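Local coordinates for type III effector XopAI (Xanthomonas citri, PDB 6K93), which is a type III effector with a mono-ADP-ribosyltransferase fold that probably binds arginine-containing peptides and acts in host cell invasion, at residues K121-A126 / Q141-M146; I128-E133 / P137-R142; Q172-D177 / V181-L186; A198-I203 / R244-A249. One frame throughout, in Å; residues are numbered along the deposited sequence.

Interaction 1 of 4, residues K121-A126 / Q141-M146; sequences KQFKTA and QRWNGM
W143 carries most of this contact, meeting K124 over one face of its indole and F123 at the rim. The two segments belong to successive helices, 117-128 and 136-156, which pair as a helical hairpin in the α-helical part of the ADP-ribosyltransferase fold; the nearest CA atoms, those of K124 and W143, are 7.5 Å apart. The indole reaches across because CG stands anti to the backbone N (chi1 172°), carrying the ring off its own helix and onto the other. K124 spans the indole face with its chain fully extended: CA lies 3.8 Å from the centroid of the six-membered ring, in a CH-pi contact over the face, CB is 3.5 Å from CZ2 of W143, and farther out CE passes 3.6 Å from NE1 of W143. The aliphatic chain thus runs from the benzo ring to the pyrrole ring. At the far end of the benzo ring, W143 turns its edge toward the face of F123 in an offset edge-to-face pair, with planes at 68° and CZ3 of W143 3.6 Å from CE2 of F123. The F123 ring also makes an edge-to-face pair with F199, and V169 of helix 165-174 touches W143. Beyond the rings, the ammonium of K124 donates to a water 2.9 Å from NZ, and that water donates to OD1 of N144. With no direct hydrogen bond joining the segments, the helices are held by CH-pi, aromatic and apolar contact, while the lysine charge is carried past the indole to a hydrated, water-bridged end.

Interaction 2 of 4, residues I128-E133 / P137-R142; sequences ITLWGE and PERQQR
R139 lies over the indole of W131 where the turn between helices 117-128 and 136-156 folds back on the start of the second helix; the two helices pair as a helical hairpin in the ADP-ribosyltransferase fold. The turn is a type I beta turn from T129 to G132, closed by a hydrogen bond from G132 N to T129 O. Beginning at its base, the CB of R139 sits 3.6 Å from the backbone O of I128, the pair whose CA atoms come nearest, at 5.0 Å. CG keeps only a loose contact with the same oxygen. CD then reaches W131, 3.8 Å from its CG, and adds a CH-pi contact over the five-membered ring. A bend at chi3 (63°) lays the guanidinium over that ring, with planes 28° apart and CZ 3.9 Å from the ring centroid, a cation-pi stack. NE donates a hydrogen bond to L127 O, while NH2 forms a salt bridge with D178 and lies 3.9 Å from CB of L130. These two polar partners help to fix the rotation of the group, and the indole supports it from one face. Beside this stack, CD1 of I128 packs 4.0 Å from CA of Q140, and the W131 ring also makes an edge-to-face pair with Y135. At the tip of R139, NH1 comes 3.2 Å from CE2 of W131, above the ring plane and toward its rim; the neighbouring NE1 of W131 is another donor, and no hydrogen bond joins the two nitrogens.

Interaction 3 of 4, residues Q172-D177 / V181-L186; sequences QAWTTD and VVQDVL
W174 points the rim of its benzo ring at V182 and Q183. CE3 and CZ3 of W174 both lie 3.8 Å from CG1 of V182, a methyl in the ring plane at the edge. That methyl stands between the backbone N and the carbonyl carbon of V182 (chi1 64°), the crowded position, with CG2 anti to the N. CB of Q183 already lies 3.8 Å from CH2 of W174; with CG anti to the backbone N and the chain extended beyond it, CG, CD and NE2 continue past the same carbon, NE2 of Q183 coming within 3.8 Å of CH2 of W174. The amide plane is 84° from the indole plane, and NE2 is spent on the backbone O of F246. Here the end of helix 165-174 meets the loop leading to helix 194-209, in the helical part of the ADP-ribosyltransferase fold. T175 is the first residue to leave helical backbone angles, and two carbonyls near the helix end each accept two bonds: Q172 O takes T175 N and, at 2.7 Å, T175 OG1, while A173 O takes T176 N and T176 OG1, the hydroxyl bond lying in the carbonyl plane on a lone pair. NE1 of W174 is hydrogen-bonded to OE2 of E285.

Interaction 4 of 4, residues A198-I203 / R244-A249; sequences AFAKCI and RRFFAA
The F246 ring meets helix 194-209 obliquely, with A200 and I203 neither squarely over its face nor at its edge. CZ of F246 lies 3.8 Å from both CA and CB of A200, and CE1 is the next ring atom along, 4.0 Å from that same CB. On the other flank of the ring, CE2 of F246 approaches CG2 of I203 to 3.3 Å, a tight carbon-carbon contact, with CB of I203 3.7 Å from CE2. The far end of the phenyl therefore sits against two residues three apart in sequence, which lie on the same side of the helix. The ring gets there because CG of F246 stands anti to its carbonyl carbon (chi1 -67°), while CG2 of I203, anti to its own backbone N, is the branch presented to the ring. The closest CA atoms, those of A200 and F246, are 8.6 Å apart, so the phenyl bridges most of the gap, touching the CA of A200 as well as its CB. This contact joins helix 194-209 to the residues entering strand 247-250, close to the centre of the chain, and so connects the helical and β-sheet parts of the ADP-ribosyltransferase fold. P290 also touches F246, and L287 of strand 285-288 touches I203. F246 also makes a backbone hydrogen bond with Q183. No hydrogen bond crosses between the segments: the contact is purely apolar, and its cohesion probably comes from close van der Waals fit and the burial of hydrocarbon.

In the fold
Interactions 1 and 2 lie side by side, centres about 8 Å apart, sharing helix 136-156; CB of W143 packs 3.9 Å from CD1 of I128. Interactions 3 and 4 form a second pair, centres about 6 Å apart, joined by probable hydrogen bonds: L186 O to R244 NE at 2.6 Å and Q183 NE2 to F246 O at 2.9 Å. The pairs meet through F123, whose CB is 3.6 Å from SG of C202, and through L130, whose CD1 is 4.0 Å from CG2 of V181. Together they run from the outer helical hairpin through helix 194-209 to strand 247-250 within the ADP-ribosyltransferase family region; interaction 4 lies nearest the chain's centre.

Interaction 1 of 4, residues K121-A126 / Q141-M146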
# COMPACT_ATOMS: atom_id res chain seq x y z
N LYS A 121 -16.76 0.59 -2.16
CA LYS A 121 -17.70 0.57 -1.04
C LYS A 121 -17.26 -0.43 0.02
O LYS A 121 -17.43 -0.19 1.22
CB LYS A 121 -19.11 0.23 -1.56
CG LYS A 121 -20.22 0.52 -0.56
CD LYS A 121 -21.49 -0.21 -0.96
CE LYS A 121 -22.04 0.29 -2.29
NZ LYS A 121 -23.45 -0.17 -2.50
N GLN A 122 -16.68 -1.56 -0.41
CA GLN A 122 -16.10 -2.51 0.54
C GLN A 122 -14.96 -1.87 1.31
O GLN A 122 -14.84 -2.07 2.52
CB GLN A 122 -15.62 -3.76 -0.20
CG GLN A 122 -16.77 -4.66 -0.62
CD GLN A 122 -16.42 -5.60 -1.76
OE1 GLN A 122 -15.31 -5.61 -2.28
NE2 GLN A 122 -17.41 -6.41 -2.15
N PHE A 123 -14.12 -1.09 0.63
CA PHE A 123 -13.04 -0.41 1.33
C PHE A 123 -13.60 0.59 2.34
O PHE A 123 -13.11 0.70 3.48
CB PHE A 123 -12.10 0.26 0.31
CG PHE A 123 -11.16 1.25 0.92
CD1 PHE A 123 -10.32 0.87 1.95
CD2 PHE A 123 -11.11 2.56 0.47
CE1 PHE A 123 -9.48 1.77 2.55
CE2 PHE A 123 -10.26 3.47 1.06
CZ PHE A 123 -9.44 3.09 2.10
N LYS A 124 -14.66 1.30 1.99
CA LYS A 124 -15.32 2.19 2.95
C LYS A 124 -15.72 1.42 4.21
O LYS A 124 -15.45 1.86 5.33
CB LYS A 124 -16.55 2.86 2.31
CG LYS A 124 -17.35 3.70 3.29
CD LYS A 124 -18.54 4.36 2.64
CE LYS A 124 -19.23 5.23 3.66
NZ LYS A 124 -20.38 5.96 3.07
N THR A 125 -16.37 0.26 4.04
CA THR A 125 -16.72 -0.54 5.21
C THR A 125 -15.49 -0.96 5.98
O THR A 125 -15.45 -0.86 7.21
CB THR A 125 -17.51 -1.77 4.80
OG1 THR A 125 -18.74 -1.34 4.26
CG2 THR A 125 -17.77 -2.67 6.02
N ALA A 126 -14.45 -1.42 5.28
CA ALA A 126 -13.24 -1.87 5.96
C ALA A 126 -12.64 -0.77 6.81
O ALA A 126 -12.23 -1.01 7.96
CB ALA A 126 -12.22 -2.38 4.95
N GLN A 141 -16.93 9.82 10.48
CA GLN A 141 -16.60 11.23 10.32
C GLN A 141 -15.23 11.38 9.68
O GLN A 141 -15.04 12.23 8.79
CB GLN A 141 -16.63 11.93 11.68
CG GLN A 141 -18.04 12.11 12.21
CD GLN A 141 -18.95 12.80 11.22
OE1 GLN A 141 -18.65 13.91 10.77
NE2 GLN A 141 -20.05 12.15 10.85
N ARG A 142 -14.27 10.56 10.10
CA ARG A 142 -12.94 10.59 9.50
C ARG A 142 -13.01 10.27 8.01
O ARG A 142 -12.41 10.97 7.18
CB ARG A 142 -12.03 9.59 10.22
CG ARG A 142 -10.64 9.56 9.63
CD ARG A 142 -9.65 8.76 10.47
NE ARG A 142 -8.39 9.50 10.59
CZ ARG A 142 -7.22 8.96 10.90
NH1 ARG A 142 -6.14 9.73 10.95
NH2 ARG A 142 -7.09 7.65 11.06
N TRP A 143 -13.76 9.22 7.65
CA TRP A 143 -13.96 8.84 6.25
C TRP A 143 -14.54 10.01 5.46
O TRP A 143 -14.02 10.37 4.39
CB TRP A 143 -14.90 7.59 6.17
CG TRP A 143 -15.28 7.30 4.76
CD1 TRP A 143 -16.40 7.75 4.10
CD2 TRP A 143 -14.57 6.49 3.82
NE1 TRP A 143 -16.39 7.32 2.80
CE2 TRP A 143 -15.29 6.53 2.61
CE3 TRP A 143 -13.40 5.74 3.88
CZ2 TRP A 143 -14.85 5.85 1.47
CZ3 TRP A 143 -12.99 5.06 2.75
CH2 TRP A 143 -13.70 5.12 1.57
N ASN A 144 -15.61 10.61 5.96
CA ASN A 144 -16.22 11.74 5.26
C ASN A 144 -15.21 12.86 5.05
O ASN A 144 -15.17 13.48 3.99
CB ASN A 144 -17.42 12.26 6.04
CG ASN A 144 -18.57 11.28 6.06
OD1 ASN A 144 -18.62 10.34 5.28
ND2 ASN A 144 -19.51 11.49 6.98
N GLY A 145 -14.38 13.14 6.06
CA GLY A 145 -13.38 14.18 5.92
C GLY A 145 -12.33 13.86 4.88
O GLY A 145 -11.90 14.74 4.12
N MET A 146 -11.89 12.60 4.83
CA MET A 146 -10.94 12.19 3.80
C MET A 146 -11.57 12.28 2.41
O MET A 146 -10.93 12.74 1.45
CB MET A 146 -10.42 10.79 4.10
CG MET A 146 -9.52 10.79 5.27
SD MET A 146 -8.67 9.19 5.38
CE MET A 146 -9.90 8.48 6.14
O HOH W 1 -20.38 8.05 5.10

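Interaction 2 of 4, residues I128-E133 / P137-R142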
# COMPACT_ATOMS: atom_id res chain seq x y z
N ILE A 128 -14.10 2.07 8.01
CA ILE A 128 -14.95 2.55 9.09
C ILE A 128 -15.06 1.52 10.21
O ILE A 128 -15.15 1.90 11.39
CB ILE A 128 -16.32 2.97 8.51
CG1 ILE A 128 -16.12 4.22 7.66
CG2 ILE A 128 -17.33 3.19 9.64
CD1 ILE A 128 -17.31 4.65 6.87
N THR A 129 -15.01 0.22 9.89
CA THR A 129 -15.17 -0.83 10.89
C THR A 129 -13.85 -1.36 11.44
O THR A 129 -13.85 -2.32 12.22
CB THR A 129 -15.96 -2.01 10.30
OG1 THR A 129 -15.19 -2.65 9.28
CG2 THR A 129 -17.30 -1.57 9.76
N LEU A 130 -12.71 -0.78 11.04
CA LEU A 130 -11.42 -1.39 11.32
C LEU A 130 -11.15 -1.51 12.81
O LEU A 130 -10.45 -2.44 13.24
CB LEU A 130 -10.33 -0.57 10.66
CG LEU A 130 -8.92 -1.19 10.66
CD1 LEU A 130 -8.95 -2.47 9.85
CD2 LEU A 130 -7.92 -0.22 10.13
N TRP A 131 -11.67 -0.59 13.61
CA TRP A 131 -11.40 -0.56 15.04
C TRP A 131 -12.51 -1.18 15.87
O TRP A 131 -12.47 -1.11 17.11
CB TRP A 131 -11.19 0.89 15.48
CG TRP A 131 -9.91 1.50 15.05
CD1 TRP A 131 -9.05 1.03 14.11
CD2 TRP A 131 -9.34 2.70 15.57
NE1 TRP A 131 -7.97 1.88 14.00
CE2 TRP A 131 -8.13 2.91 14.89
CE3 TRP A 131 -9.74 3.62 16.55
CZ2 TRP A 131 -7.31 4.00 15.15
CZ3 TRP A 131 -8.93 4.70 16.81
CH2 TRP A 131 -7.73 4.88 16.11
N GLY A 132 -13.51 -1.77 15.24
CA GLY A 132 -14.61 -2.33 15.99
C GLY A 132 -15.84 -1.42 15.97
O GLY A 132 -15.80 -0.24 15.60
N GLU A 133 -16.93 -2.00 16.41
CA GLU A 133 -18.24 -1.37 16.35
C GLU A 133 -18.26 0.01 17.03
O GLU A 133 -18.86 0.96 16.50
CB GLU A 133 -19.25 -2.33 17.00
CG GLU A 133 -20.54 -1.77 17.47
CD GLU A 133 -21.41 -2.88 18.09
OE1 GLU A 133 -21.56 -3.95 17.45
OE2 GLU A 133 -21.87 -2.67 19.19
N PRO A 137 -18.93 5.49 14.53
CA PRO A 137 -19.32 6.91 14.36
C PRO A 137 -18.13 7.83 14.16
O PRO A 137 -18.16 8.67 13.26
CB PRO A 137 -20.10 7.20 15.66
CG PRO A 137 -20.66 5.84 16.07
CD PRO A 137 -19.58 4.85 15.69
N GLU A 138 -17.07 7.69 14.95
CA GLU A 138 -15.88 8.53 14.81
C GLU A 138 -15.21 8.29 13.47
O GLU A 138 -14.82 9.25 12.79
CB GLU A 138 -14.90 8.23 15.97
CG GLU A 138 -13.47 8.68 15.80
CD GLU A 138 -12.55 8.09 16.87
OE1 GLU A 138 -11.35 7.89 16.58
OE2 GLU A 138 -13.02 7.82 17.99
N ARG A 139 -15.09 7.02 13.06
CA ARG A 139 -14.38 6.69 11.83
C ARG A 139 -15.21 7.03 10.60
O ARG A 139 -14.65 7.32 9.53
CB ARG A 139 -13.96 5.24 11.87
CG ARG A 139 -12.88 5.06 12.93
CD ARG A 139 -12.24 3.69 12.95
NE ARG A 139 -11.52 3.34 11.72
CZ ARG A 139 -10.25 3.64 11.46
NH1 ARG A 139 -9.52 4.31 12.33
NH2 ARG A 139 -9.73 3.26 10.30
N GLN A 140 -16.53 7.05 10.73
CA GLN A 140 -17.36 7.57 9.65
C GLN A 140 -17.07 9.05 9.41
O GLN A 140 -16.99 9.49 8.26
CB GLN A 140 -18.84 7.38 9.98
CG GLN A 140 -19.75 8.01 9.00
CD GLN A 140 -21.02 7.23 8.86
OE1 GLN A 140 -22.07 7.66 9.32
NE2 GLN A 140 -20.92 6.04 8.25
N GLN A 141 -16.93 9.82 10.48
CA GLN A 141 -16.60 11.23 10.32
C GLN A 141 -15.23 11.38 9.68
O GLN A 141 -15.04 12.23 8.79
CB GLN A 141 -16.63 11.93 11.68
CG GLN A 141 -18.04 12.11 12.21
CD GLN A 141 -18.95 12.80 11.22
OE1 GLN A 141 -18.65 13.91 10.77
NE2 GLN A 141 -20.05 12.15 10.85
N ARG A 142 -14.27 10.56 10.10
CA ARG A 142 -12.94 10.59 9.50
C ARG A 142 -13.01 10.27 8.01
O ARG A 142 -12.41 10.97 7.18
CB ARG A 142 -12.03 9.59 10.22
CG ARG A 142 -10.64 9.56 9.63
CD ARG A 142 -9.65 8.76 10.47
NE ARG A 142 -8.39 9.50 10.59
CZ ARG A 142 -7.22 8.96 10.90
NH1 ARG A 142 -6.14 9.73 10.95
NH2 ARG A 142 -7.09 7.65 11.06

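Interaction 3 of 4, residues Q172-D177 / V181-L186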
# COMPACT_ATOMS: atom_id res chain seq x y z
N GLN A 172 -4.21 8.06 1.47
CA GLN A 172 -4.13 8.74 2.75
C GLN A 172 -4.20 7.75 3.91
O GLN A 172 -3.43 7.84 4.86
CB GLN A 172 -5.23 9.80 2.88
CG GLN A 172 -5.11 10.59 4.19
CD GLN A 172 -6.14 11.69 4.32
OE1 GLN A 172 -6.70 12.15 3.34
NE2 GLN A 172 -6.37 12.13 5.55
N ALA A 173 -5.10 6.76 3.82
CA ALA A 173 -5.24 5.78 4.88
C ALA A 173 -3.96 4.97 5.05
O ALA A 173 -3.60 4.59 6.17
CB ALA A 173 -6.42 4.84 4.59
N TRP A 174 -3.27 4.69 3.94
CA TRP A 174 -2.01 3.98 4.02
C TRP A 174 -1.02 4.72 4.93
O TRP A 174 -0.23 4.09 5.63
CB TRP A 174 -1.42 3.80 2.63
CG TRP A 174 0.02 3.42 2.70
CD1 TRP A 174 1.10 4.28 2.60
CD2 TRP A 174 0.57 2.14 3.00
NE1 TRP A 174 2.27 3.59 2.79
CE2 TRP A 174 1.96 2.28 3.04
CE3 TRP A 174 0.01 0.89 3.22
CZ2 TRP A 174 2.80 1.22 3.28
CZ3 TRP A 174 0.84 -0.17 3.47
CH2 TRP A 174 2.22 -0.02 3.49
N THR A 175 -1.04 6.04 4.92
CA THR A 175 -0.10 6.81 5.71
C THR A 175 -0.53 6.99 7.17
O THR A 175 0.15 7.70 7.92
CB THR A 175 0.16 8.18 5.08
OG1 THR A 175 -0.99 9.04 5.16
CG2 THR A 175 0.56 8.02 3.61
N THR A 176 -1.61 6.34 7.59
CA THR A 176 -2.01 6.27 8.98
C THR A 176 -1.58 4.92 9.55
O THR A 176 -1.06 4.05 8.84
CB THR A 176 -3.52 6.47 9.14
OG1 THR A 176 -4.21 5.27 8.75
CG2 THR A 176 -4.01 7.66 8.33
N ASP A 177 -1.88 4.69 10.84
CA ASP A 177 -1.58 3.42 11.47
C ASP A 177 -2.39 2.28 10.87
O ASP A 177 -2.07 1.11 11.15
CB ASP A 177 -1.86 3.52 12.96
CG ASP A 177 -0.89 4.46 13.68
OD1 ASP A 177 0.24 4.63 13.18
OD2 ASP A 177 -1.28 5.03 14.72
N VAL A 181 -2.84 -3.33 8.60
CA VAL A 181 -3.80 -4.33 8.16
C VAL A 181 -3.53 -4.77 6.74
O VAL A 181 -4.00 -5.83 6.32
CB VAL A 181 -5.25 -3.80 8.29
CG1 VAL A 181 -5.65 -2.89 7.17
CG2 VAL A 181 -6.24 -5.00 8.40
N VAL A 182 -2.78 -4.00 5.96
CA VAL A 182 -2.70 -4.24 4.53
C VAL A 182 -1.29 -4.47 4.01
O VAL A 182 -1.12 -5.09 2.95
CB VAL A 182 -3.37 -3.07 3.77
CG1 VAL A 182 -2.62 -1.75 4.00
CG2 VAL A 182 -3.50 -3.36 2.29
N GLN A 183 -0.26 -3.96 4.71
CA GLN A 183 1.08 -3.99 4.13
C GLN A 183 1.45 -5.39 3.64
O GLN A 183 2.02 -5.55 2.55
CB GLN A 183 2.13 -3.51 5.11
CG GLN A 183 3.57 -3.63 4.57
CD GLN A 183 4.55 -2.68 5.24
OE1 GLN A 183 4.60 -2.54 6.46
NE2 GLN A 183 5.37 -2.02 4.42
N ASP A 184 1.14 -6.42 4.43
CA ASP A 184 1.59 -7.78 4.16
C ASP A 184 0.47 -8.72 3.72
O ASP A 184 0.70 -9.93 3.65
CB ASP A 184 2.25 -8.40 5.39
CG ASP A 184 3.66 -7.88 5.69
OD1 ASP A 184 4.14 -7.06 4.93
OD2 ASP A 184 4.26 -8.32 6.68
N VAL A 185 -0.72 -8.19 3.40
CA VAL A 185 -1.88 -9.07 3.25
C VAL A 185 -1.75 -10.00 2.05
O VAL A 185 -2.39 -11.06 2.05
CB VAL A 185 -3.17 -8.23 3.16
CG1 VAL A 185 -3.29 -7.49 1.83
CG2 VAL A 185 -4.42 -9.12 3.43
N LEU A 186 -0.93 -9.68 1.04
CA LEU A 186 -0.72 -10.58 -0.09
C LEU A 186 0.55 -11.41 0.03
O LEU A 186 0.86 -12.16 -0.89
CB LEU A 186 -0.71 -9.79 -1.41
CG LEU A 186 -2.03 -9.15 -1.77
CD1 LEU A 186 -1.94 -8.32 -3.05
CD2 LEU A 186 -3.13 -10.21 -1.92

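Interaction 4 of 4, residues A198-I203 / R244-A249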
# COMPACT_ATOMS: atom_id res chain seq x y z
N ALA A 198 -9.67 -5.64 1.19
CA ALA A 198 -10.43 -4.51 0.68
C ALA A 198 -9.54 -3.26 0.59
O ALA A 198 -9.58 -2.55 -0.41
CB ALA A 198 -11.64 -4.25 1.59
N PHE A 199 -8.74 -3.00 1.62
CA PHE A 199 -7.77 -1.91 1.57
C PHE A 199 -6.84 -2.09 0.37
O PHE A 199 -6.54 -1.15 -0.38
CB PHE A 199 -6.91 -1.91 2.85
CG PHE A 199 -7.36 -0.98 3.94
CD1 PHE A 199 -8.53 -1.24 4.67
CD2 PHE A 199 -6.61 0.10 4.30
CE1 PHE A 199 -8.94 -0.39 5.70
CE2 PHE A 199 -7.00 0.96 5.32
CZ PHE A 199 -8.16 0.72 6.02
N ALA A 200 -6.32 -3.32 0.19
CA ALA A 200 -5.31 -3.56 -0.83
C ALA A 200 -5.81 -3.19 -2.22
O ALA A 200 -5.07 -2.60 -3.02
CB ALA A 200 -4.87 -5.03 -0.78
N LYS A 201 -7.06 -3.54 -2.54
CA LYS A 201 -7.56 -3.28 -3.88
C LYS A 201 -7.55 -1.80 -4.20
O LYS A 201 -7.21 -1.40 -5.31
CB LYS A 201 -8.97 -3.86 -4.03
CG LYS A 201 -9.00 -5.36 -3.88
CD LYS A 201 -10.41 -5.91 -3.89
CE LYS A 201 -10.38 -7.38 -3.58
NZ LYS A 201 -11.74 -7.91 -3.24
N CYS A 202 -7.93 -0.97 -3.25
CA CYS A 202 -7.99 0.46 -3.51
C CYS A 202 -6.61 1.11 -3.50
O CYS A 202 -6.37 2.03 -4.29
CB CYS A 202 -8.93 1.12 -2.51
SG CYS A 202 -10.66 0.74 -2.92
N ILE A 203 -5.68 0.64 -2.67
CA ILE A 203 -4.33 1.19 -2.74
C ILE A 203 -3.67 0.82 -4.06
O ILE A 203 -3.06 1.66 -4.72
CB ILE A 203 -3.47 0.71 -1.55
CG1 ILE A 203 -4.04 1.18 -0.22
CG2 ILE A 203 -2.03 1.18 -1.73
CD1 ILE A 203 -3.34 0.55 0.99
N ARG A 244 5.59 -9.06 -2.86
CA ARG A 244 4.17 -9.21 -2.56
C ARG A 244 3.68 -8.22 -1.52
O ARG A 244 2.49 -8.22 -1.19
CB ARG A 244 3.88 -10.66 -2.14
CG ARG A 244 4.31 -11.64 -3.24
CD ARG A 244 3.93 -13.09 -3.00
NE ARG A 244 2.54 -13.27 -2.61
CZ ARG A 244 1.81 -14.33 -2.93
NH1 ARG A 244 2.32 -15.31 -3.67
NH2 ARG A 244 0.55 -14.41 -2.51
N ARG A 245 4.58 -7.38 -1.00
CA ARG A 245 4.24 -6.36 -0.03
C ARG A 245 3.95 -5.02 -0.69
O ARG A 245 4.38 -4.75 -1.82
CB ARG A 245 5.38 -6.19 1.00
CG ARG A 245 5.70 -7.50 1.70
CD ARG A 245 6.27 -7.28 3.17
NE ARG A 245 7.30 -6.35 3.11
CZ ARG A 245 7.65 -5.36 3.95
NH1 ARG A 245 7.10 -5.08 5.15
NH2 ARG A 245 8.64 -4.61 3.57
N PHE A 246 3.22 -4.18 0.04
CA PHE A 246 3.25 -2.73 -0.15
C PHE A 246 4.56 -2.24 0.42
O PHE A 246 4.75 -2.17 1.63
CB PHE A 246 2.06 -2.06 0.51
CG PHE A 246 0.77 -2.42 -0.13
CD1 PHE A 246 0.11 -3.56 0.23
CD2 PHE A 246 0.22 -1.61 -1.12
CE1 PHE A 246 -1.07 -3.93 -0.39
CE2 PHE A 246 -0.94 -1.98 -1.74
CZ PHE A 246 -1.59 -3.14 -1.36
N PHE A 247 5.50 -1.92 -0.46
CA PHE A 247 6.86 -1.58 -0.05
C PHE A 247 7.04 -0.07 -0.06
O PHE A 247 6.88 0.58 -1.11
CB PHE A 247 7.87 -2.21 -1.00
CG PHE A 247 9.31 -1.96 -0.61
CD1 PHE A 247 9.81 -2.43 0.60
CD2 PHE A 247 10.14 -1.29 -1.48
CE1 PHE A 247 11.15 -2.21 0.92
CE2 PHE A 247 11.47 -1.07 -1.14
CZ PHE A 247 11.97 -1.53 0.04
N ALA A 248 7.29 0.50 1.10
CA ALA A 248 7.43 1.94 1.24
C ALA A 248 8.88 2.36 1.35
O ALA A 248 9.74 1.64 1.87
CB ALA A 248 6.68 2.45 2.47
N ALA A 249 9.15 3.54 0.83
CA ALA A 249 10.47 4.14 0.85
C ALA A 249 10.34 5.64 0.95
O ALA A 249 9.26 6.20 0.86
CB ALA A 249 11.26 3.73 -0.40